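Local coordinates for protein chloramphenicol acetyltransferase (Aliivibrio fischeri, PDB 6PXA) that probably transfers an acetyl group from acetyl-CoA to chloramphenicol, giving chloramphenicol 3-acetate and CoA, at residues D127-S132 with G145-A150. Sequence-based numbering, arbitrary orientation.
Sequences DVWIGS and GAIIGA
Asp127 meets Gly145 through its backbone, the carbonyl O lying 3.1 Å from Gly145 CA in a CA-H...O contact. A shared water can donate to Asp127 O and Ala146 O, while the carboxylate faces the second subunit, where OD1 is hydrogen-bonded to Ser99 OG and Thr100 N. Val128 follows, its CG2 resting 3.8 Å from Gly145 N; the side chain also touches Ile142. At Trp129 the parallel ladder begins: its N donates to Ala146 O at 3.2 Å, and its O receives Ile148 N at 2.9 Å in a nearly straight bond (172° at the hydrogen). These are neighbouring coils of the left-handed parallel beta-helix built by the hexapeptide repeats, one strand of each stacked in register. With CG swung anti to the backbone N (chi1 177°), the indole brings CE3 obliquely against Ile147 CG2, 3.6 Å away, and its ring stacks on His93 of the second subunit. Ile130 points to the other face with Ile148, their CG1 atoms 4.3 Å apart. Gly131 N closes the ladder on Ile148 O (2.8 Å), approaching 26° off the carbonyl plane. Past it, Ser132 O takes a CA-H...O contact from Ala150, whose CB sits 3.5 Å from that oxygen.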
ATOM      1  N   ASP B 127       1.379  -7.315 -23.539  1.00 44.85           N
ATOM      2  CA  ASP B 127       1.398  -5.864 -23.629  1.00 45.49           C
ATOM      3  C   ASP B 127       0.635  -5.234 -22.457  1.00 40.33           C
ATOM      4  O   ASP B 127      -0.174  -4.323 -22.632  1.00 39.57           O
ATOM      5  CB  ASP B 127       0.832  -5.396 -24.971  1.00 42.43           C
ATOM      6  CG  ASP B 127       0.950  -3.874 -25.145  1.00 49.99           C
ATOM      7  OD1 ASP B 127       2.015  -3.325 -24.794  1.00 50.17           O
ATOM      8  OD2 ASP B 127      -0.021  -3.230 -25.591  1.00 48.06           O
ATOM      9  N   VAL B 128       0.887  -5.738 -21.253  1.00 39.56           N
ATOM     10  CA  VAL B 128       0.210  -5.256 -20.047  1.00 33.01           C
ATOM     11  C   VAL B 128       1.196  -4.483 -19.201  1.00 35.04           C
ATOM     12  O   VAL B 128       2.321  -4.940 -18.960  1.00 37.54           O
ATOM     13  CB  VAL B 128      -0.426  -6.420 -19.254  1.00 35.81           C
ATOM     14  CG1 VAL B 128      -0.945  -5.937 -17.891  1.00 35.04           C
ATOM     15  CG2 VAL B 128      -1.548  -7.044 -20.048  1.00 38.17           C
ATOM     16  N   TRP B 129       0.799  -3.269 -18.818  0.83 38.26           N
ATOM     17  CA  TRP B 129       1.583  -2.375 -17.977  0.83 38.01           C
ATOM     18  C   TRP B 129       0.973  -2.398 -16.582  0.83 36.50           C
ATOM     19  O   TRP B 129      -0.209  -2.078 -16.419  0.83 35.54           O
ATOM     20  CB  TRP B 129       1.558  -0.964 -18.563  0.83 39.58           C
ATOM     21  CG  TRP B 129       2.263   0.099 -17.777  0.83 39.32           C
ATOM     22  CD1 TRP B 129       3.299  -0.053 -16.900  0.83 37.54           C
ATOM     23  CD2 TRP B 129       1.979   1.497 -17.827  0.83 40.28           C
ATOM     24  NE1 TRP B 129       3.670   1.177 -16.381  0.83 37.74           N
ATOM     25  CE2 TRP B 129       2.880   2.142 -16.946  0.83 40.33           C
ATOM     26  CE3 TRP B 129       1.044   2.269 -18.523  0.83 38.23           C
ATOM     27  CZ2 TRP B 129       2.863   3.516 -16.740  0.83 39.98           C
ATOM     28  CZ3 TRP B 129       1.035   3.641 -18.311  0.83 36.64           C
ATOM     29  CH2 TRP B 129       1.934   4.241 -17.427  0.83 38.55           C
ATOM     30  N   ILE B 130       1.765  -2.797 -15.590  1.00 36.93           N
ATOM     31  CA  ILE B 130       1.301  -2.950 -14.206  1.00 37.31           C
ATOM     32  C   ILE B 130       2.064  -1.951 -13.345  1.00 35.73           C
ATOM     33  O   ILE B 130       3.267  -2.112 -13.095  1.00 36.36           O
ATOM     34  CB  ILE B 130       1.475  -4.388 -13.678  1.00 39.23           C
ATOM     35  CG1 ILE B 130       0.711  -5.388 -14.561  1.00 41.66           C
ATOM     36  CG2 ILE B 130       1.037  -4.495 -12.204  1.00 35.17           C
ATOM     37  CD1 ILE B 130       0.828  -6.812 -14.114  1.00 48.91           C
ATOM     38  N   GLY B 131       1.356  -0.936 -12.872  1.00 34.28           N
ATOM     39  CA  GLY B 131       1.977   0.145 -12.141  1.00 34.80           C
ATOM     40  C   GLY B 131       2.497  -0.270 -10.777  1.00 35.16           C
ATOM     41  O   GLY B 131       2.262  -1.380 -10.265  1.00 35.89           O
ATOM     42  N   SER B 132       3.187   0.691 -10.154  1.00 31.94           N
ATOM     43  CA  SER B 132       3.951   0.417  -8.948  1.00 39.63           C
ATOM     44  C   SER B 132       3.012   0.069  -7.803  1.00 38.27           C
ATOM     45  O   SER B 132       1.980   0.714  -7.613  1.00 36.94           O
ATOM     46  CB  SER B 132       4.817   1.615  -8.571  1.00 38.20           C
ATOM     47  OG  SER B 132       5.672   1.284  -7.476  1.00 37.63           O
ATOM     48  N   GLY B 145      -3.107  -5.842 -23.356  1.00 39.96           N
ATOM     49  CA  GLY B 145      -3.171  -4.400 -23.509  1.00 48.89           C
ATOM     50  C   GLY B 145      -3.703  -3.626 -22.318  1.00 43.22           C
ATOM     51  O   GLY B 145      -3.818  -2.395 -22.410  1.00 38.20           O
ATOM     52  N   ALA B 146      -4.051  -4.288 -21.217  1.00 36.98           N
ATOM     53  CA  ALA B 146      -4.571  -3.550 -20.071  1.00 41.67           C
ATOM     54  C   ALA B 146      -3.494  -2.698 -19.391  1.00 38.13           C
ATOM     55  O   ALA B 146      -2.286  -2.922 -19.530  1.00 38.82           O
ATOM     56  CB  ALA B 146      -5.173  -4.500 -19.033  1.00 38.30           C
ATOM     57  N   ILE B 147      -3.953  -1.705 -18.631  1.00 36.71           N
ATOM     58  CA  ILE B 147      -3.087  -0.904 -17.773  1.00 37.07           C
ATOM     59  C   ILE B 147      -3.655  -0.990 -16.373  1.00 35.42           C
ATOM     60  O   ILE B 147      -4.847  -0.733 -16.175  1.00 36.17           O
ATOM     61  CB  ILE B 147      -2.994   0.567 -18.228  1.00 42.34           C
ATOM     62  CG1 ILE B 147      -2.321   0.655 -19.598  1.00 42.70           C
ATOM     63  CG2 ILE B 147      -2.204   1.387 -17.243  1.00 35.62           C
ATOM     64  CD1 ILE B 147      -2.491   1.989 -20.247  1.00 42.03           C
ATOM     65  N   ILE B 148      -2.826  -1.412 -15.428  1.00 33.96           N
ATOM     66  CA  ILE B 148      -3.189  -1.476 -14.025  1.00 33.25           C
ATOM     67  C   ILE B 148      -2.527  -0.278 -13.341  1.00 40.58           C
ATOM     68  O   ILE B 148      -1.300  -0.103 -13.408  1.00 38.48           O
ATOM     69  CB  ILE B 148      -2.754  -2.797 -13.370  1.00 33.60           C
ATOM     70  CG1 ILE B 148      -3.333  -4.015 -14.100  1.00 32.80           C
ATOM     71  CG2 ILE B 148      -3.166  -2.822 -11.880  1.00 29.40           C
ATOM     72  CD1 ILE B 148      -4.853  -3.938 -14.354  1.00 33.09           C
ATOM     73  N   GLY B 149      -3.333   0.555 -12.704  1.00 38.83           N
ATOM     74  CA  GLY B 149      -2.789   1.751 -12.071  1.00 39.64           C
ATOM     75  C   GLY B 149      -1.908   1.426 -10.883  1.00 35.72           C
ATOM     76  O   GLY B 149      -2.030   0.369 -10.249  1.00 33.70           O
ATOM     77  N   ALA B 150      -1.007   2.366 -10.569  1.00 34.04           N
ATOM     78  CA  ALA B 150      -0.237   2.270  -9.339  1.00 36.14           C
ATOM     79  C   ALA B 150      -1.200   2.079  -8.174  1.00 38.96           C
ATOM     80  O   ALA B 150      -2.271   2.695  -8.136  1.00 38.59           O
ATOM     81  CB  ALA B 150       0.613   3.534  -9.139  1.00 42.37           C
TER
HETATM   82  O   HOH W   1      -0.565  -1.646 -21.568  1.00 36.35           O